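Long-range contact in porin B (Pseudomonas putida, PDB 4GEY), which forms a beta-barrel channel through the outer membrane by which sugars, probably glucose among them, enter the periplasm: residues R107-V119 / Q411-A425. The protein carries 2 engineered substitutions. Sequence-based numbering, arbitrary orientation.
Sequences RISDPRAGQFSSV and QYIKSPGGVDEVDNA. With DMU (decyl-beta-D-maltopyranoside), chain L; DMU (decyl-beta-D-maltopyranoside), chain K.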
ATOM      1  N   ARG A 107     -16.060 -13.375   1.869  1.00 26.81           N
ATOM      2  CA  ARG A 107     -17.455 -12.961   2.144  1.00 30.02           C
ATOM      3  C   ARG A 107     -17.951 -11.695   1.397  1.00 29.72           C
ATOM      4  O   ARG A 107     -19.069 -11.674   0.895  1.00 28.72           O
ATOM      5  CB  ARG A 107     -17.691 -12.767   3.647  1.00 25.56           C
ATOM      6  CG  ARG A 107     -17.599 -14.020   4.488  1.00 27.22           C
ATOM      7  CD  ARG A 107     -18.757 -15.006   4.260  1.00 32.67           C
ATOM      8  NE  ARG A 107     -18.219 -16.339   4.023  1.00 30.38           N
ATOM      9  CZ  ARG A 107     -18.421 -17.378   4.813  1.00 41.97           C
ATOM     10  NH1 ARG A 107     -19.187 -17.251   5.882  1.00 47.15           N
ATOM     11  NH2 ARG A 107     -17.874 -18.550   4.522  1.00 53.01           N
ATOM     12  N   ILE A 108     -17.140 -10.644   1.341  1.00 25.69           N
ATOM     13  CA  ILE A 108     -17.610  -9.354   0.833  1.00 27.51           C
ATOM     14  C   ILE A 108     -17.825  -9.295  -0.681  1.00 36.78           C
ATOM     15  O   ILE A 108     -18.859  -8.814  -1.150  1.00 36.96           O
ATOM     16  CB  ILE A 108     -16.662  -8.207   1.246  1.00 33.97           C
ATOM     17  CG1 ILE A 108     -16.884  -7.825   2.708  1.00 39.17           C
ATOM     18  CG2 ILE A 108     -16.877  -6.977   0.388  1.00 27.17           C
ATOM     19  CD1 ILE A 108     -15.955  -8.517   3.625  1.00 40.69           C
ATOM     20  N   SER A 109     -16.851  -9.792  -1.440  1.00 40.64           N
ATOM     21  CA  SER A 109     -16.834  -9.639  -2.899  1.00 31.89           C
ATOM     22  C   SER A 109     -17.845 -10.464  -3.681  1.00 29.30           C
ATOM     23  O   SER A 109     -18.173 -11.588  -3.335  1.00 29.63           O
ATOM     24  CB  SER A 109     -15.448  -9.965  -3.449  1.00 28.04           C
ATOM     25  OG  SER A 109     -14.528  -8.939  -3.137  1.00 35.56           O
ATOM     26  N   ASP A 110     -18.325  -9.888  -4.767  1.00 35.77           N
ATOM     27  CA  ASP A 110     -18.896 -10.697  -5.816  1.00 36.44           C
ATOM     28  C   ASP A 110     -17.746 -11.575  -6.334  1.00 23.84           C
ATOM     29  O   ASP A 110     -16.682 -11.072  -6.650  1.00 34.94           O
ATOM     30  CB  ASP A 110     -19.390  -9.777  -6.919  1.00 34.25           C
ATOM     31  CG  ASP A 110     -20.381 -10.438  -7.823  1.00 37.66           C
ATOM     32  OD1 ASP A 110     -19.972 -11.342  -8.593  1.00 39.30           O
ATOM     33  OD2 ASP A 110     -21.564 -10.036  -7.774  1.00 42.86           O
ATOM     34  N   PRO A 111     -17.950 -12.892  -6.412  1.00 31.05           N
ATOM     35  CA  PRO A 111     -16.852 -13.743  -6.886  1.00 24.61           C
ATOM     36  C   PRO A 111     -16.394 -13.451  -8.306  1.00 31.79           C
ATOM     37  O   PRO A 111     -15.300 -13.885  -8.655  1.00 39.15           O
ATOM     38  CB  PRO A 111     -17.432 -15.167  -6.802  1.00 28.64           C
ATOM     39  CG  PRO A 111     -18.909 -14.985  -6.723  1.00 33.72           C
ATOM     40  CD  PRO A 111     -19.127 -13.681  -6.007  1.00 32.31           C
ATOM     41  N   ARG A 112     -17.181 -12.748  -9.116  1.00 29.94           N
ATOM     42  CA  ARG A 112     -16.689 -12.424 -10.456  1.00 37.17           C
ATOM     43  C   ARG A 112     -16.338 -10.955 -10.626  1.00 33.96           C
ATOM     44  O   ARG A 112     -16.101 -10.489 -11.743  1.00 38.77           O
ATOM     45  CB  ARG A 112     -17.633 -12.911 -11.564  1.00 36.49           C
ATOM     46  CG  ARG A 112     -19.054 -12.434 -11.448  1.00 39.62           C
ATOM     47  CD  ARG A 112     -19.981 -13.557 -11.111  1.00 27.03           C
ATOM     48  NE  ARG A 112     -21.317 -13.367 -11.668  1.00 34.41           N
ATOM     49  CZ  ARG A 112     -22.293 -12.658 -11.106  1.00 39.36           C
ATOM     50  NH1 ARG A 112     -22.116 -12.018  -9.964  1.00 26.68           N
ATOM     51  NH2 ARG A 112     -23.463 -12.575 -11.716  1.00 50.34           N
ATOM     52  N   ALA A 113     -16.291 -10.244  -9.506  1.00 32.13           N
ATOM     53  CA  ALA A 113     -15.936  -8.831  -9.483  1.00 35.68           C
ATOM     54  C   ALA A 113     -15.557  -8.442  -8.054  1.00 34.71           C
ATOM     55  O   ALA A 113     -16.353  -7.859  -7.307  1.00 38.49           O
ATOM     56  CB  ALA A 113     -17.091  -7.966 -10.005  1.00 28.58           C
ATOM     57  N   GLY A 114     -14.331  -8.776  -7.682  1.00 30.59           N
ATOM     58  CA  GLY A 114     -13.886  -8.654  -6.313  1.00 22.20           C
ATOM     59  C   GLY A 114     -13.648  -7.219  -5.921  1.00 25.98           C
ATOM     60  O   GLY A 114     -13.473  -6.353  -6.781  1.00 23.61           O
ATOM     61  N   GLN A 115     -13.641  -6.978  -4.615  1.00 21.31           N
ATOM     62  CA  GLN A 115     -13.394  -5.662  -4.054  1.00 24.41           C
ATOM     63  C   GLN A 115     -12.053  -5.101  -4.512  1.00 27.20           C
ATOM     64  O   GLN A 115     -11.083  -5.838  -4.641  1.00 34.28           O
ATOM     65  CB  GLN A 115     -13.410  -5.730  -2.523  1.00 24.34           C
ATOM     66  CG  GLN A 115     -13.402  -4.370  -1.889  1.00 20.37           C
ATOM     67  CD  GLN A 115     -13.239  -4.419  -0.413  1.00 29.81           C
ATOM     68  OE1 GLN A 115     -13.299  -5.494   0.190  1.00 25.21           O
ATOM     69  NE2 GLN A 115     -13.022  -3.254   0.200  1.00 20.01           N
ATOM     70  N   PHE A 116     -11.995  -3.800  -4.764  1.00 25.66           N
ATOM     71  CA  PHE A 116     -10.741  -3.201  -5.178  1.00 26.92           C
ATOM     72  C   PHE A 116      -9.836  -3.061  -3.971  1.00 27.97           C
ATOM     73  O   PHE A 116      -8.730  -3.593  -3.953  1.00 32.45           O
ATOM     74  CB  PHE A 116     -10.961  -1.865  -5.903  1.00 20.73           C
ATOM     75  CG  PHE A 116     -11.502  -2.025  -7.279  1.00 21.26           C
ATOM     76  CD1 PHE A 116     -10.662  -2.339  -8.330  1.00 21.57           C
ATOM     77  CD2 PHE A 116     -12.863  -1.905  -7.523  1.00 34.38           C
ATOM     78  CE1 PHE A 116     -11.160  -2.519  -9.617  1.00 23.54           C
ATOM     79  CE2 PHE A 116     -13.371  -2.073  -8.802  1.00 36.71           C
ATOM     80  CZ  PHE A 116     -12.517  -2.383  -9.854  1.00 33.66           C
ATOM     81  N   SER A 117     -10.323  -2.361  -2.955  1.00 29.93           N
ATOM     82  CA  SER A 117      -9.649  -2.304  -1.671  1.00 29.29           C
ATOM     83  C   SER A 117      -9.822  -3.642  -0.944  1.00 25.94           C
ATOM     84  O   SER A 117     -10.338  -4.610  -1.507  1.00 31.28           O
ATOM     85  CB  SER A 117     -10.197  -1.151  -0.820  1.00 30.41           C
ATOM     86  OG  SER A 117      -9.434  -0.972   0.366  1.00 27.45           O
ATOM     87  N   SER A 118      -9.386  -3.689   0.308  1.00 21.13           N
ATOM     88  CA  SER A 118      -9.310  -4.930   1.061  1.00 19.66           C
ATOM     89  C   SER A 118      -9.416  -4.599   2.535  1.00 30.47           C
ATOM     90  O   SER A 118      -8.829  -3.616   3.006  1.00 30.28           O
ATOM     91  CB  SER A 118      -7.982  -5.638   0.783  1.00 19.72           C
ATOM     92  OG  SER A 118      -7.685  -6.571   1.805  1.00 19.88           O
ATOM     93  N   VAL A 119     -10.162  -5.412   3.272  1.00 27.18           N
ATOM     94  CA  VAL A 119     -10.407  -5.127   4.681  1.00 28.68           C
ATOM     95  C   VAL A 119      -9.297  -5.669   5.564  1.00 33.74           C
ATOM     96  O   VAL A 119      -9.338  -5.535   6.786  1.00 34.76           O
ATOM     97  CB  VAL A 119     -11.763  -5.680   5.141  1.00 25.35           C
ATOM     98  CG1 VAL A 119     -12.850  -5.060   4.315  1.00 25.98           C
ATOM     99  CG2 VAL A 119     -11.800  -7.200   5.013  1.00 23.19           C
ATOM    100  N   GLN A 411     -15.018  -0.926   9.723  1.00 38.11           N
ATOM    101  CA  GLN A 411     -14.909  -0.623   8.301  1.00 29.40           C
ATOM    102  C   GLN A 411     -16.255  -0.690   7.620  1.00 30.67           C
ATOM    103  O   GLN A 411     -17.062  -1.569   7.929  1.00 38.88           O
ATOM    104  CB  GLN A 411     -13.966  -1.610   7.635  1.00 23.84           C
ATOM    105  CG  GLN A 411     -12.524  -1.382   7.993  1.00 29.81           C
ATOM    106  CD  GLN A 411     -11.630  -2.395   7.354  1.00 31.75           C
ATOM    107  OE1 GLN A 411     -11.525  -2.442   6.135  1.00 40.52           O
ATOM    108  NE2 GLN A 411     -10.980  -3.220   8.166  1.00 31.71           N
ATOM    109  N   TYR A 412     -16.487   0.234   6.690  1.00 31.15           N
ATOM    110  CA  TYR A 412     -17.734   0.290   5.936  1.00 21.83           C
ATOM    111  C   TYR A 412     -17.437   0.374   4.458  1.00 27.01           C
ATOM    112  O   TYR A 412     -16.634   1.201   4.028  1.00 33.68           O
ATOM    113  CB  TYR A 412     -18.555   1.511   6.340  1.00 33.64           C
ATOM    114  CG  TYR A 412     -20.024   1.427   5.956  1.00 35.99           C
ATOM    115  CD1 TYR A 412     -20.870   0.504   6.568  1.00 36.10           C
ATOM    116  CD2 TYR A 412     -20.565   2.278   5.005  1.00 34.91           C
ATOM    117  CE1 TYR A 412     -22.211   0.431   6.231  1.00 38.25           C
ATOM    118  CE2 TYR A 412     -21.912   2.208   4.659  1.00 34.39           C
ATOM    119  CZ  TYR A 412     -22.728   1.285   5.274  1.00 38.36           C
ATOM    120  OH  TYR A 412     -24.063   1.208   4.929  1.00 35.56           O
ATOM    121  N   ILE A 413     -18.103  -0.465   3.674  1.00 26.55           N
ATOM    122  CA  ILE A 413     -17.832  -0.561   2.246  1.00 28.05           C
ATOM    123  C   ILE A 413     -19.098  -0.445   1.398  1.00 32.85           C
ATOM    124  O   ILE A 413     -19.990  -1.290   1.469  1.00 34.89           O
ATOM    125  CB  ILE A 413     -17.143  -1.893   1.921  1.00 23.94           C
ATOM    126  CG1 ILE A 413     -15.987  -2.129   2.883  1.00 26.48           C
ATOM    127  CG2 ILE A 413     -16.616  -1.893   0.508  1.00 21.68           C
ATOM    128  CD1 ILE A 413     -15.661  -3.553   3.012  1.00 34.91           C
ATOM    129  N   LYS A 414     -19.161   0.603   0.585  1.00 30.57           N
ATOM    130  CA  LYS A 414     -20.293   0.830  -0.292  1.00 29.43           C
ATOM    131  C   LYS A 414     -19.950   0.340  -1.689  1.00 34.42           C
ATOM    132  O   LYS A 414     -18.938   0.751  -2.262  1.00 38.39           O
ATOM    133  CB  LYS A 414     -20.631   2.316  -0.334  1.00 32.83           C
ATOM    134  CG  LYS A 414     -21.967   2.617  -0.984  1.00 42.43           C
ATOM    135  CD  LYS A 414     -21.814   3.593  -2.139  1.00 43.48           C
ATOM    136  CE  LYS A 414     -22.292   2.987  -3.449  1.00 42.65           C
ATOM    137  NZ  LYS A 414     -23.741   2.651  -3.463  1.00 41.37           N
ATOM    138  N   SER A 415     -20.796  -0.531  -2.234  1.00 31.70           N
ATOM    139  CA  SER A 415     -20.522  -1.171  -3.518  1.00 33.11           C
ATOM    140  C   SER A 415     -19.135  -1.805  -3.580  1.00 30.05           C
ATOM    141  O   SER A 415     -18.225  -1.260  -4.204  1.00 35.18           O
ATOM    142  CB  SER A 415     -20.681  -0.180  -4.672  1.00 35.47           C
ATOM    143  OG  SER A 415     -22.009   0.294  -4.750  1.00 39.87           O
ATOM    144  N   PRO A 416     -18.969  -2.955  -2.920  1.00 28.55           N
ATOM    145  CA  PRO A 416     -17.765  -3.766  -3.073  1.00 28.51           C
ATOM    146  C   PRO A 416     -17.524  -4.058  -4.548  1.00 34.31           C
ATOM    147  O   PRO A 416     -18.476  -4.382  -5.270  1.00 36.35           O
ATOM    148  CB  PRO A 416     -18.133  -5.044  -2.332  1.00 26.44           C
ATOM    149  CG  PRO A 416     -19.051  -4.582  -1.278  1.00 27.42           C
ATOM    150  CD  PRO A 416     -19.895  -3.540  -1.941  1.00 26.14           C
ATOM    151  N   GLY A 417     -16.278  -3.913  -4.987  1.00 32.40           N
ATOM    152  CA  GLY A 417     -15.935  -4.092  -6.385  1.00 29.05           C
ATOM    153  C   GLY A 417     -16.610  -3.123  -7.340  1.00 32.55           C
ATOM    154  O   GLY A 417     -16.591  -3.328  -8.557  1.00 39.71           O
ATOM    155  N   GLY A 418     -17.203  -2.060  -6.801  1.00 32.11           N
ATOM    156  CA  GLY A 418     -17.903  -1.084  -7.621  1.00 32.70           C
ATOM    157  C   GLY A 418     -19.306  -1.546  -7.996  1.00 38.44           C
ATOM    158  O   GLY A 418     -20.020  -0.872  -8.746  1.00 24.08           O
ATOM    159  N   VAL A 419     -19.709  -2.689  -7.450  1.00 23.41           N
ATOM    160  CA  VAL A 419     -20.962  -3.301  -7.842  1.00 30.58           C
ATOM    161  C   VAL A 419     -22.127  -2.894  -6.953  1.00 35.74           C
ATOM    162  O   VAL A 419     -22.256  -3.351  -5.813  1.00 37.02           O
ATOM    163  CB  VAL A 419     -20.845  -4.816  -7.895  1.00 31.56           C
ATOM    164  CG1 VAL A 419     -22.152  -5.419  -8.369  1.00 28.89           C
ATOM    165  CG2 VAL A 419     -19.718  -5.195  -8.820  1.00 36.86           C
ATOM    166  N   ASP A 420     -22.993  -2.044  -7.501  1.00 36.97           N
ATOM    167  CA  ASP A 420     -24.126  -1.520  -6.758  1.00 34.55           C
ATOM    168  C   ASP A 420     -25.089  -2.601  -6.306  1.00 35.76           C
ATOM    169  O   ASP A 420     -25.877  -2.392  -5.384  1.00 44.49           O
ATOM    170  CB  ASP A 420     -24.859  -0.486  -7.590  1.00 32.96           C
ATOM    171  CG  ASP A 420     -24.068   0.786  -7.737  1.00 34.02           C
ATOM    172  OD1 ASP A 420     -23.144   1.011  -6.926  1.00 43.70           O
ATOM    173  OD2 ASP A 420     -24.370   1.564  -8.658  1.00 31.54           O
ATOM    174  N   GLU A 421     -25.010  -3.762  -6.937  1.00 28.61           N
ATOM    175  CA  GLU A 421     -25.910  -4.854  -6.597  1.00 33.43           C
ATOM    176  C   GLU A 421     -25.467  -5.604  -5.338  1.00 35.81           C
ATOM    177  O   GLU A 421     -26.180  -6.473  -4.854  1.00 36.13           O
ATOM    178  CB  GLU A 421     -26.085  -5.812  -7.780  1.00 27.27           C
ATOM    179  CG  GLU A 421     -26.924  -5.218  -8.937  1.00 30.10           C
ATOM    180  CD  GLU A 421     -26.295  -3.978  -9.583  1.00 37.61           C
ATOM    181  OE1 GLU A 421     -25.046  -3.910  -9.667  1.00 38.37           O
ATOM    182  OE2 GLU A 421     -27.054  -3.064  -9.996  1.00 38.18           O
ATOM    183  N   VAL A 422     -24.299  -5.250  -4.808  1.00 30.38           N
ATOM    184  CA  VAL A 422     -23.798  -5.879  -3.597  1.00 24.28           C
ATOM    185  C   VAL A 422     -24.092  -4.948  -2.436  1.00 36.25           C
ATOM    186  O   VAL A 422     -23.740  -3.773  -2.481  1.00 24.00           O
ATOM    187  CB  VAL A 422     -22.263  -6.149  -3.669  1.00 31.83           C
ATOM    188  CG1 VAL A 422     -21.744  -6.603  -2.319  1.00 29.23           C
ATOM    189  CG2 VAL A 422     -21.923  -7.174  -4.747  1.00 23.80           C
ATOM    190  N   ASP A 423     -24.753  -5.465  -1.403  1.00 36.66           N
ATOM    191  CA  ASP A 423     -25.154  -4.637  -0.263  1.00 27.47           C
ATOM    192  C   ASP A 423     -23.951  -4.075   0.475  1.00 28.52           C
ATOM    193  O   ASP A 423     -22.880  -4.694   0.492  1.00 34.33           O
ATOM    194  CB  ASP A 423     -26.009  -5.433   0.701  1.00 25.06           C
ATOM    195  CG  ASP A 423     -27.299  -5.897   0.082  1.00 35.12           C
ATOM    196  OD1 ASP A 423     -27.836  -5.184  -0.793  1.00 41.73           O
ATOM    197  OD2 ASP A 423     -27.787  -6.977   0.479  1.00 35.18           O
ATOM    198  N   ASN A 424     -24.124  -2.894   1.057  1.00 27.71           N
ATOM    199  CA  ASN A 424     -23.080  -2.280   1.871  1.00 29.85           C
ATOM    200  C   ASN A 424     -22.601  -3.270   2.915  1.00 32.76           C
ATOM    201  O   ASN A 424     -23.405  -4.001   3.488  1.00 36.25           O
ATOM    202  CB  ASN A 424     -23.600  -1.021   2.578  1.00 28.73           C
ATOM    203  CG  ASN A 424     -24.015   0.065   1.608  1.00 35.97           C
ATOM    204  OD1 ASN A 424     -23.960  -0.114   0.390  1.00 34.08           O
ATOM    205  ND2 ASN A 424     -24.434   1.201   2.147  1.00 44.76           N
ATOM    206  N   ALA A 425     -21.296  -3.303   3.155  1.00 30.29           N
ATOM    207  CA  ALA A 425     -20.730  -4.224   4.129  1.00 26.66           C
ATOM    208  C   ALA A 425     -20.269  -3.496   5.390  1.00 28.79           C
ATOM    209  O   ALA A 425     -19.609  -2.453   5.306  1.00 25.18           O
ATOM    210  CB  ALA A 425     -19.581  -4.999   3.513  1.00 22.11           C
TER
HETATM  211  C1  DMU L 511     -23.199   5.388  -6.524  1.00 64.17           C
HETATM  212  C2  DMU L 511     -23.348   4.851  -7.859  1.00 60.72           C
HETATM  213  C3  DMU L 511     -24.670   4.831  -8.541  1.00 53.45           C
HETATM  214  C4  DMU L 511     -25.706   5.821  -7.960  1.00 54.88           C
HETATM  215  O5  DMU L 511     -25.603   5.757  -6.420  1.00 56.09           O
HETATM  216  C6  DMU L 511     -24.301   6.160  -5.954  1.00 58.43           C
HETATM  217  O7  DMU L 511     -24.515   5.143  -9.945  1.00 56.73           O
HETATM  218  O16 DMU L 511     -24.303   6.166  -4.518  1.00 49.10           O
HETATM  219  C18 DMU L 511     -23.842   7.334  -3.840  1.00 39.22           C
HETATM  220  C19 DMU L 511     -23.481   7.204  -2.337  1.00 54.00           C
HETATM  221  C22 DMU L 511     -21.981   7.277  -1.874  1.00 37.36           C
HETATM  222  C25 DMU L 511     -21.728   7.119  -0.372  1.00 35.68           C
HETATM  223  C28 DMU L 511     -20.331   6.862   0.157  1.00 32.38           C
HETATM  224  C31 DMU L 511     -20.224   6.200   1.515  1.00 38.94           C
HETATM  225  C34 DMU L 511     -18.897   6.184   2.244  1.00 41.77           C
HETATM  226  C37 DMU L 511     -18.541   4.981   3.061  1.00 31.49           C
HETATM  227  O49 DMU L 511     -21.967   6.225  -6.554  1.00 69.34           O
HETATM  228  O55 DMU L 511     -22.686   3.535  -7.888  1.00 67.57           O
HETATM  229  C57 DMU L 511     -26.981   5.593  -8.358  1.00 54.27           C
HETATM  230  O61 DMU L 511     -27.986   5.840  -7.436  1.00 53.26           O
HETATM  231  C5  DMU L 511     -25.619   4.890 -12.068  1.00 49.83           C
HETATM  232  C7  DMU L 511     -27.038   4.811 -12.219  1.00 61.34           C
HETATM  233  C8  DMU L 511     -27.574   3.455 -12.053  1.00 62.68           C
HETATM  234  C9  DMU L 511     -27.252   2.853 -10.656  1.00 53.31           C
HETATM  235  O1  DMU L 511     -25.851   3.285 -10.195  1.00 58.57           O
HETATM  236  C10 DMU L 511     -25.015   4.236 -10.897  1.00 54.94           C
HETATM  237  O2  DMU L 511     -28.964   3.469 -12.200  1.00 61.84           O
HETATM  238  O3  DMU L 511     -25.221   6.303 -12.119  1.00 42.86           O
HETATM  239  O4  DMU L 511     -27.363   5.296 -13.558  1.00 63.41           O
HETATM  240  C11 DMU L 511     -27.304   1.535 -10.672  1.00 44.26           C
HETATM  241  O6  DMU L 511     -27.047   0.865  -9.489  1.00 35.76           O
HETATM  242  C1  DMU K 510     -26.478   2.323  -0.797  1.00 54.78           C
HETATM  243  C2  DMU K 510     -27.231   2.215  -2.007  1.00 54.78           C
HETATM  244  C3  DMU K 510     -28.656   2.568  -1.864  1.00 57.97           C
HETATM  245  C4  DMU K 510     -28.896   3.894  -1.111  1.00 56.09           C
HETATM  246  O5  DMU K 510     -27.820   4.127  -0.017  1.00 56.87           O
HETATM  247  C6  DMU K 510     -26.474   3.671  -0.282  1.00 52.72           C
HETATM  248  O7  DMU K 510     -29.289   2.716  -3.151  1.00 69.12           O
HETATM  249  O16 DMU K 510     -25.714   3.763   0.929  1.00 49.16           O
HETATM  250  C18 DMU K 510     -25.400   5.042   1.466  1.00 45.80           C
HETATM  251  C19 DMU K 510     -25.035   5.140   2.974  1.00 64.88           C
HETATM  252  C22 DMU K 510     -24.023   6.247   3.440  1.00 57.07           C
HETATM  253  C25 DMU K 510     -23.541   6.223   4.895  1.00 59.26           C
HETATM  254  C28 DMU K 510     -22.125   6.699   5.201  1.00 60.27           C
HETATM  255  C31 DMU K 510     -21.534   6.514   6.596  1.00 55.14           C
HETATM  256  C34 DMU K 510     -20.110   6.944   6.864  1.00 43.21           C
HETATM  257  O49 DMU K 510     -25.103   1.847  -1.064  1.00 52.48           O
HETATM  258  O55 DMU K 510     -27.035   0.879  -2.591  1.00 51.15           O
HETATM  259  C57 DMU K 510     -30.132   3.943  -0.563  1.00 53.16           C
HETATM  260  O61 DMU K 510     -30.623   5.211  -0.282  1.00 51.76           O
HETATM  261  C5  DMU K 510     -30.914   2.073  -4.702  1.00 82.75           C
HETATM  262  C7  DMU K 510     -32.094   2.794  -4.367  1.00 85.84           C
HETATM  263  C8  DMU K 510     -33.043   1.988  -3.581  1.00 88.53           C
HETATM  264  C9  DMU K 510     -32.460   1.499  -2.213  1.00 85.83           C
HETATM  265  O1  DMU K 510     -30.926   1.363  -2.318  1.00 82.97           O
HETATM  266  C10 DMU K 510     -30.155   1.689  -3.512  1.00 77.74           C
HETATM  267  O2  DMU K 510     -34.206   2.726  -3.352  1.00 92.10           O
HETATM  268  O3  DMU K 510     -30.058   2.843  -5.629  1.00 83.61           O
HETATM  269  O4  DMU K 510     -32.708   3.219  -5.607  1.00 84.41           O
HETATM  270  C11 DMU K 510     -32.952   0.331  -1.830  1.00 85.01           C
HETATM  271  O6  DMU K 510     -34.324   0.206  -1.793  1.00 84.23           O
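Gln411 reaches Val119 with its amide: NE2 donates to Val119 O at 3.2 Å, and an N-H...O angle of 171° with the acceptor 5° from the amide plane marks a straight bond. Its OE1 accepts from Asn167 ND2 and lies 3.4 Å from Val119 CB. With CG anti to the carbonyl carbon (chi1 -72°) and the chain extended beyond it, the amide is carried across to the loop. Replacing Gln411 by alanine is likely to leave Val119 O without this donor and a gap beside the valine. Two residues along the strand, Ile413 meets Val119 at about a right angle, CD1 against CG1, while Gln115, whose OE1 is bonded to Ser104 OG, lays NE2 3.9 Å from Ile413 CG2. Ile108 turns CG2 onto the Pro416 ring, 3.6 Å from CB, and sets CG1 4.0 Å from Ala425 CB. Gln115 CA stands 3.5 Å from Gly417 N; Gly417 has positive phi, and a CB there would run into the Ala113 and Gly114 carbonyls. Glu389 accepts from both Phe116 N and Gly417 N. Lys414 and Asn424 bond one decyl maltoside headgroup outside, whereas Gln411 and Ile413 face inward: the inside-outside division of an outer-membrane beta-barrel, here with an inward-folded loop packed against the 404-414/425-435 hairpin of an OprB-family porin.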